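Local atomic coordinates of putative uncharacterized protein PH0734 (Pyrococcus horikoshii, PDB entry 3D79), a protein that is of unknown function but carries a PUA domain behind a Pre-PUA-like domain and probably binds RNA. Residues Val21-Ile25 with Met40-Lys44; Lys44-Lys48 with Ile59-Asp63; Phe75-Ile79 with Ile166-Arg170. One frame throughout, in Å; residues are numbered along the deposited sequence.

Interaction 1: residues Val21-Ile25 with Met40-Lys44; sequences VKEII and MLNKK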
# COMPACT_ATOMS: atom_id res chain seq x y z
N VAL A 21 4.78 -13.29 11.98
CA VAL A 21 3.37 -13.21 11.58
C VAL A 21 2.60 -12.27 12.51
O VAL A 21 1.86 -11.40 12.05
CB VAL A 21 2.70 -14.62 11.54
CG1 VAL A 21 1.20 -14.51 11.31
CG2 VAL A 21 3.34 -15.49 10.46
N LYS A 22 2.81 -12.43 13.81
CA LYS A 22 2.13 -11.59 14.79
C LYS A 22 2.51 -10.12 14.64
O LYS A 22 1.66 -9.24 14.80
CB LYS A 22 2.38 -12.10 16.20
CG LYS A 22 1.66 -13.41 16.49
CD LYS A 22 1.89 -13.87 17.92
CE LYS A 22 1.12 -15.16 18.20
NZ LYS A 22 1.37 -15.61 19.60
N GLU A 23 3.78 -9.86 14.33
CA GLU A 23 4.22 -8.48 14.14
C GLU A 23 3.61 -7.86 12.89
O GLU A 23 3.28 -6.67 12.89
CB GLU A 23 5.76 -8.38 14.13
CG GLU A 23 6.34 -6.95 14.12
CD GLU A 23 5.68 -5.97 15.10
OE1 GLU A 23 5.40 -6.32 16.28
OE2 GLU A 23 5.48 -4.80 14.69
N ILE A 24 3.43 -8.64 11.83
CA ILE A 24 2.74 -8.15 10.63
C ILE A 24 1.30 -7.78 10.98
O ILE A 24 0.82 -6.71 10.63
CB ILE A 24 2.82 -9.14 9.43
CG1 ILE A 24 4.27 -9.27 8.94
CG2 ILE A 24 1.89 -8.68 8.29
CD1 ILE A 24 4.48 -10.35 7.88
N ILE A 25 0.61 -8.67 11.69
CA ILE A 25 -0.75 -8.40 12.14
C ILE A 25 -0.83 -7.10 12.94
O ILE A 25 -1.71 -6.27 12.73
CB ILE A 25 -1.33 -9.58 12.95
CG1 ILE A 25 -1.51 -10.79 12.03
CG2 ILE A 25 -2.65 -9.20 13.61
CD1 ILE A 25 -1.80 -12.09 12.79
N MET A 40 -6.88 -9.48 5.90
CA MET A 40 -5.60 -9.60 5.18
C MET A 40 -4.72 -10.72 5.72
O MET A 40 -4.00 -11.36 4.96
CB MET A 40 -4.81 -8.30 5.25
CG MET A 40 -5.41 -7.15 4.47
SD MET A 40 -4.48 -5.67 4.87
CE MET A 40 -5.24 -4.48 3.76
N LEU A 41 -4.78 -10.94 7.03
CA LEU A 41 -3.91 -11.92 7.70
C LEU A 41 -4.43 -12.28 9.08
O LEU A 41 -4.77 -11.40 9.88
CB LEU A 41 -2.48 -11.36 7.81
CG LEU A 41 -1.42 -12.17 8.57
CD1 LEU A 41 -1.15 -13.50 7.89
CD2 LEU A 41 -0.13 -11.38 8.72
N ASN A 42 -4.47 -13.57 9.38
CA ASN A 42 -4.74 -14.01 10.75
C ASN A 42 -3.61 -14.88 11.26
O ASN A 42 -2.82 -15.41 10.47
CB ASN A 42 -6.10 -14.69 10.86
CG ASN A 42 -6.15 -16.02 10.16
OD1 ASN A 42 -5.63 -17.03 10.67
ND2 ASN A 42 -6.79 -16.05 8.99
N LYS A 43 -3.55 -15.03 12.58
CA LYS A 43 -2.39 -15.67 13.23
C LYS A 43 -2.24 -17.16 12.93
O LYS A 43 -1.26 -17.78 13.34
CB LYS A 43 -2.41 -15.42 14.74
CG LYS A 43 -3.48 -16.21 15.49
CD LYS A 43 -3.49 -15.85 16.96
CE LYS A 43 -4.41 -16.79 17.72
NZ LYS A 43 -4.66 -16.30 19.10
N LYS A 44 -3.21 -17.73 12.22
CA LYS A 44 -3.15 -19.15 11.88
C LYS A 44 -2.78 -19.41 10.42
O LYS A 44 -2.61 -20.56 10.02
CB LYS A 44 -4.49 -19.85 12.23
CG LYS A 44 -4.93 -19.60 13.67
CD LYS A 44 -6.11 -20.45 14.11
CE LYS A 44 -6.62 -19.95 15.46
NZ LYS A 44 -7.74 -20.75 16.04
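Leu41 packs against Ile24 and Ile25 of helix 18-32 just where the chain, having left helix 34-40, becomes extended. From CB its side chain runs to CG, set anti to the backbone N (chi1 176°), and this turn brings the branch point to 3.7 Å from Ile25 CG1. The two methyl groups then part company. CD2 enters the angle between the two isoleucines, 3.4 Å from Ile24 CG2 and 3.6 Å from Ile25 CG1; the first of these approaches is closer than an ordinary van der Waals contact, and Leu41 crosses both isoleucines at roughly a right angle. CD1 takes the other direction, coming within a looser 4.3 Å of Val21 CG1 and going on to the sheet, where Leu41 also touches Val47 and Val61. The contact thus belongs to the layer in which helix 18-32 of the Pre-PUA-like domain covers an antiparallel sheet, with Leu41 filling in beside the helix ahead of strand 47-51. On the more exposed side, Ile25 carries the contact past Leu41. Its CG1 stands anti to the carbonyl carbon (chi1 -67°), and CD1 reaches the peptide joining Asn42 to Lys43, ending 3.4 Å from Lys43 N. Replacing this isoleucine by an alanine would probably open a gap beside Leu41 CD2 and strip the Asn42-Lys43 peptide of its apolar cover. The chain here is held by an Asx turn, Asn42 OD1 accepting a 3.0 Å hydrogen bond from Lys44 N. Farther out, Lys22 NZ and Lys43 NZ come to 6.1 Å, a proximity of like charges that may cost a little at this exposed edge.

Interaction 2: residues Lys44-Lys48 with Ile59-Asp63; sequences KDEVK and ILVND
Segments 44-48 and 59-63 run antiparallel, Lys48 and Leu60 forming a hydrogen-bonded pair through both N-H groups and both carbonyls, Val47 facing Val61 in a non-hydrogen-bonded pair, and Asn62 N reaching Glu46 O at 2.8 Å. Past the regular strand, the Asn62 side chain continues the pairing. Its OD1 accepts from Glu46 N at 2.9 Å, and its ND2 donates to Asp45 OD1 at 3.2 Å, arriving from above the carboxylate plane; the planes of carboxylate and amide are nearly perpendicular (87°). The other oxygen, Asp45 OD2, is taken by the backbone N of Asn42. Among the buried side chains, Val47 CG1 presses on Ile59 CG2 at a tight 3.4 Å. At the outer end, Lys48, with CG anti to its carbonyl carbon (chi1 -69°) and extended from there on, places NZ 2.8 Å from Asp63 OD1, a salt bridge that uses the syn lone pair of the carboxylate. One water joins Glu46 O to Asp63 N; a second lies 2.6 Å from Glu46 OE1, with weak bonds to Lys48 NZ and Asp63 OD2. Asn62 and Asp63 both have positive phi, consistent with a two-residue type I′ turn into strand 64-70, so the segments form the open end of the β-hairpin 47-51/56-61 beside the turn of the next hairpin in the antiparallel sheet of the Pre-PUA-like domain.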
# COMPACT_ATOMS: atom_id res chain seq x y z
N LYS A 44 -3.21 -17.73 12.22
CA LYS A 44 -3.15 -19.15 11.88
C LYS A 44 -2.78 -19.41 10.42
O LYS A 44 -2.61 -20.56 10.02
CB LYS A 44 -4.49 -19.85 12.23
CG LYS A 44 -4.93 -19.60 13.67
CD LYS A 44 -6.11 -20.45 14.11
CE LYS A 44 -6.62 -19.95 15.46
NZ LYS A 44 -7.74 -20.75 16.04
N ASP A 45 -2.64 -18.35 9.62
CA ASP A 45 -2.34 -18.48 8.19
C ASP A 45 -0.93 -19.00 7.93
O ASP A 45 -0.01 -18.73 8.70
CB ASP A 45 -2.52 -17.14 7.47
CG ASP A 45 -3.98 -16.73 7.31
OD1 ASP A 45 -4.87 -17.61 7.23
OD2 ASP A 45 -4.25 -15.51 7.25
N GLU A 46 -0.76 -19.73 6.83
CA GLU A 46 0.57 -20.14 6.40
C GLU A 46 1.22 -18.97 5.67
O GLU A 46 0.76 -18.57 4.59
CB GLU A 46 0.52 -21.37 5.49
CG GLU A 46 1.92 -21.94 5.21
CD GLU A 46 1.89 -23.32 4.59
OE1 GLU A 46 1.00 -23.60 3.76
OE2 GLU A 46 2.78 -24.13 4.92
N VAL A 47 2.28 -18.43 6.26
CA VAL A 47 2.93 -17.24 5.72
C VAL A 47 4.35 -17.59 5.27
O VAL A 47 5.08 -18.28 5.98
CB VAL A 47 2.93 -16.08 6.73
CG1 VAL A 47 3.44 -14.80 6.09
CG2 VAL A 47 1.53 -15.85 7.27
N LYS A 48 4.70 -17.13 4.07
CA LYS A 48 5.99 -17.41 3.48
C LYS A 48 6.61 -16.12 2.98
O LYS A 48 5.92 -15.13 2.75
CB LYS A 48 5.83 -18.41 2.32
CG LYS A 48 5.45 -19.82 2.75
CD LYS A 48 5.12 -20.68 1.55
CE LYS A 48 4.38 -21.95 1.95
NZ LYS A 48 3.80 -22.62 0.75
N ILE A 59 5.79 -11.00 0.89
CA ILE A 59 5.20 -11.86 1.90
C ILE A 59 3.93 -12.49 1.32
O ILE A 59 3.03 -11.76 0.89
CB ILE A 59 4.85 -11.10 3.20
CG1 ILE A 59 6.07 -10.33 3.74
CG2 ILE A 59 4.25 -12.05 4.25
CD1 ILE A 59 7.21 -11.22 4.23
N LEU A 60 3.89 -13.82 1.32
CA LEU A 60 2.76 -14.57 0.79
C LEU A 60 1.92 -15.13 1.94
O LEU A 60 2.47 -15.65 2.91
CB LEU A 60 3.23 -15.72 -0.11
CG LEU A 60 3.97 -15.32 -1.39
CD1 LEU A 60 5.48 -15.30 -1.16
CD2 LEU A 60 3.60 -16.25 -2.55
N VAL A 61 0.61 -14.99 1.82
CA VAL A 61 -0.33 -15.53 2.81
C VAL A 61 -1.15 -16.60 2.12
O VAL A 61 -1.90 -16.31 1.18
CB VAL A 61 -1.24 -14.43 3.39
CG1 VAL A 61 -2.15 -15.01 4.47
CG2 VAL A 61 -0.41 -13.29 3.97
N ASN A 62 -0.98 -17.84 2.57
CA ASN A 62 -1.58 -19.01 1.91
C ASN A 62 -1.35 -18.97 0.39
O ASN A 62 -2.28 -19.12 -0.41
CB ASN A 62 -3.06 -19.15 2.28
CG ASN A 62 -3.27 -19.19 3.78
OD1 ASN A 62 -2.51 -19.82 4.51
ND2 ASN A 62 -4.31 -18.51 4.25
N ASP A 63 -0.08 -18.74 0.04
CA ASP A 63 0.45 -18.72 -1.33
C ASP A 63 0.04 -17.54 -2.22
O ASP A 63 0.42 -17.48 -3.39
CB ASP A 63 0.23 -20.07 -2.03
CG ASP A 63 0.83 -21.22 -1.25
OD1 ASP A 63 2.06 -21.21 -1.01
OD2 ASP A 63 0.07 -22.14 -0.88
O HOH W 1 2.03 -18.89 1.93
O HOH W 2 0.88 -21.61 2.04

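Interaction 3: residues Phe75-Ile79 with Ile166-Arg170; sequences FPLVI and IHHAR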
# COMPACT_ATOMS: atom_id res chain seq x y z
N PHE A 75 3.72 -3.55 4.07
CA PHE A 75 2.55 -2.83 3.56
C PHE A 75 1.93 -3.66 2.44
O PHE A 75 2.64 -4.37 1.74
CB PHE A 75 2.93 -1.44 3.04
CG PHE A 75 1.76 -0.50 2.96
CD1 PHE A 75 1.18 0.01 4.12
CD2 PHE A 75 1.24 -0.11 1.72
CE1 PHE A 75 0.10 0.88 4.06
CE2 PHE A 75 0.16 0.76 1.65
CZ PHE A 75 -0.41 1.26 2.82
N PRO A 76 0.59 -3.61 2.29
CA PRO A 76 -0.00 -4.35 1.17
C PRO A 76 0.58 -4.01 -0.20
O PRO A 76 0.85 -2.85 -0.50
CB PRO A 76 -1.48 -3.93 1.22
CG PRO A 76 -1.71 -3.59 2.65
CD PRO A 76 -0.44 -2.94 3.11
N LEU A 77 0.74 -5.04 -1.03
CA LEU A 77 1.13 -4.86 -2.43
C LEU A 77 -0.00 -4.22 -3.23
O LEU A 77 -1.17 -4.26 -2.82
CB LEU A 77 1.46 -6.21 -3.07
CG LEU A 77 2.68 -6.96 -2.53
CD1 LEU A 77 2.68 -8.38 -3.03
CD2 LEU A 77 3.98 -6.25 -2.92
N VAL A 78 0.35 -3.62 -4.37
CA VAL A 78 -0.67 -3.05 -5.26
C VAL A 78 -1.66 -4.13 -5.72
O VAL A 78 -2.87 -3.87 -5.75
CB VAL A 78 -0.05 -2.26 -6.45
CG1 VAL A 78 -1.14 -1.70 -7.36
CG2 VAL A 78 0.80 -1.10 -5.92
N ILE A 79 -1.16 -5.32 -6.05
CA ILE A 79 -2.05 -6.43 -6.45
C ILE A 79 -3.05 -6.81 -5.34
O ILE A 79 -4.24 -7.02 -5.62
CB ILE A 79 -1.27 -7.68 -6.99
CG1 ILE A 79 -2.24 -8.70 -7.62
CG2 ILE A 79 -0.43 -8.34 -5.91
CD1 ILE A 79 -3.08 -8.13 -8.76
N ILE A 166 7.02 3.90 -3.76
CA ILE A 166 8.01 2.83 -3.64
C ILE A 166 7.66 1.59 -4.48
O ILE A 166 8.49 0.70 -4.68
CB ILE A 166 8.27 2.42 -2.15
CG1 ILE A 166 7.03 1.75 -1.54
CG2 ILE A 166 8.73 3.64 -1.34
CD1 ILE A 166 7.25 1.21 -0.12
N HIS A 167 6.41 1.55 -4.96
CA HIS A 167 5.92 0.44 -5.75
C HIS A 167 4.64 0.91 -6.44
O HIS A 167 3.77 1.49 -5.80
CB HIS A 167 5.69 -0.81 -4.87
CG HIS A 167 4.86 -1.88 -5.51
ND1 HIS A 167 3.89 -2.57 -4.82
CD2 HIS A 167 4.86 -2.38 -6.77
CE1 HIS A 167 3.32 -3.45 -5.64
NE2 HIS A 167 3.89 -3.35 -6.82
N HIS A 168 4.55 0.68 -7.75
CA HIS A 168 3.36 1.07 -8.50
C HIS A 168 2.93 -0.01 -9.47
O HIS A 168 3.74 -0.87 -9.85
CB HIS A 168 3.58 2.41 -9.22
CG HIS A 168 4.64 2.38 -10.28
ND1 HIS A 168 4.38 1.99 -11.58
CD2 HIS A 168 5.95 2.71 -10.24
CE1 HIS A 168 5.50 2.07 -12.29
NE2 HIS A 168 6.46 2.50 -11.50
N ALA A 169 1.65 0.01 -9.85
CA ALA A 169 1.15 -0.91 -10.86
C ALA A 169 1.97 -0.71 -12.14
O ALA A 169 2.36 0.42 -12.46
CB ALA A 169 -0.34 -0.67 -11.12
N ARG A 170 2.25 -1.81 -12.83
CA ARG A 170 3.10 -1.83 -14.04
C ARG A 170 4.62 -1.88 -13.78
O ARG A 170 5.39 -1.99 -14.74
CB ARG A 170 2.79 -0.66 -14.99
CG ARG A 170 1.36 -0.57 -15.48
CD ARG A 170 1.26 0.53 -16.51
NE ARG A 170 -0.12 0.81 -16.89
CZ ARG A 170 -0.48 1.80 -17.71
NH1 ARG A 170 0.44 2.60 -18.24
NH2 ARG A 170 -1.76 1.98 -18.00
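His168 ND1 donates a 2.7 Å hydrogen bond to Ala169 O (N-H...O 152°), meeting the oxygen from above the carbonyl plane; the bond lies within segment 166-170, beside the residues on which Val78 packs. The donor belongs to the short strand 167-168, which opens in a classic β-bulge, Ile166 and His167 both facing Ile144. Here the PUA domain meets the Pre-PUA-like domain at the start of helix 78-84. The side chain of His167 leaves the backbone toward segment 75-79, and with CG anti to the backbone N (chi1 165°) the imidazole presents one face to Val78. Across that face Val78 CG2 makes a CH-pi contact, 3.7 Å from the ring centroid and 25° off the normal, displaced toward the ring margin. The other methyl of Val78, CG1, reaches past the ring to Ala169 CB at 4.0 Å, so the two branches of one valine hold to two residues of the opposite segment. Leu77, at the N-cap position of the helix, adds its CD2 4.0 Å from His167 CE1. Trp174 and Ile173 of helix 172-177 also border this junction, packing on Val78 and His167 respectively. No hydrogen bond crosses between the segments, and burial leaves His167 ND1 without a polar partner in the model; its neighbour in the ring, CE1, lies 3.2 Å from Val78 N.

Interactions 1 and 2 follow one another through Lys44, which they share, and their centres lie only 9 Å apart. They meet in apolar contacts between helix and sheet: Leu41 CD1 stands 3.6 Å from Val47 CG2 and 3.9 Å from Val61 CG1, while Val21 CG2 touches Val47 CG2 at 3.7 Å. Interaction 3 is more remote, its centre about 19 Å from that of interaction 1 and 18 Å from that of interaction 2. It nevertheless reaches the same five-stranded sheet through strand 73-76, and Met40 CE meets Pro76 CG at 3.8 Å. Interactions 1 and 2 lie within the Pre-PUA-like domain, whereas interaction 3 joins it to the PUA domain.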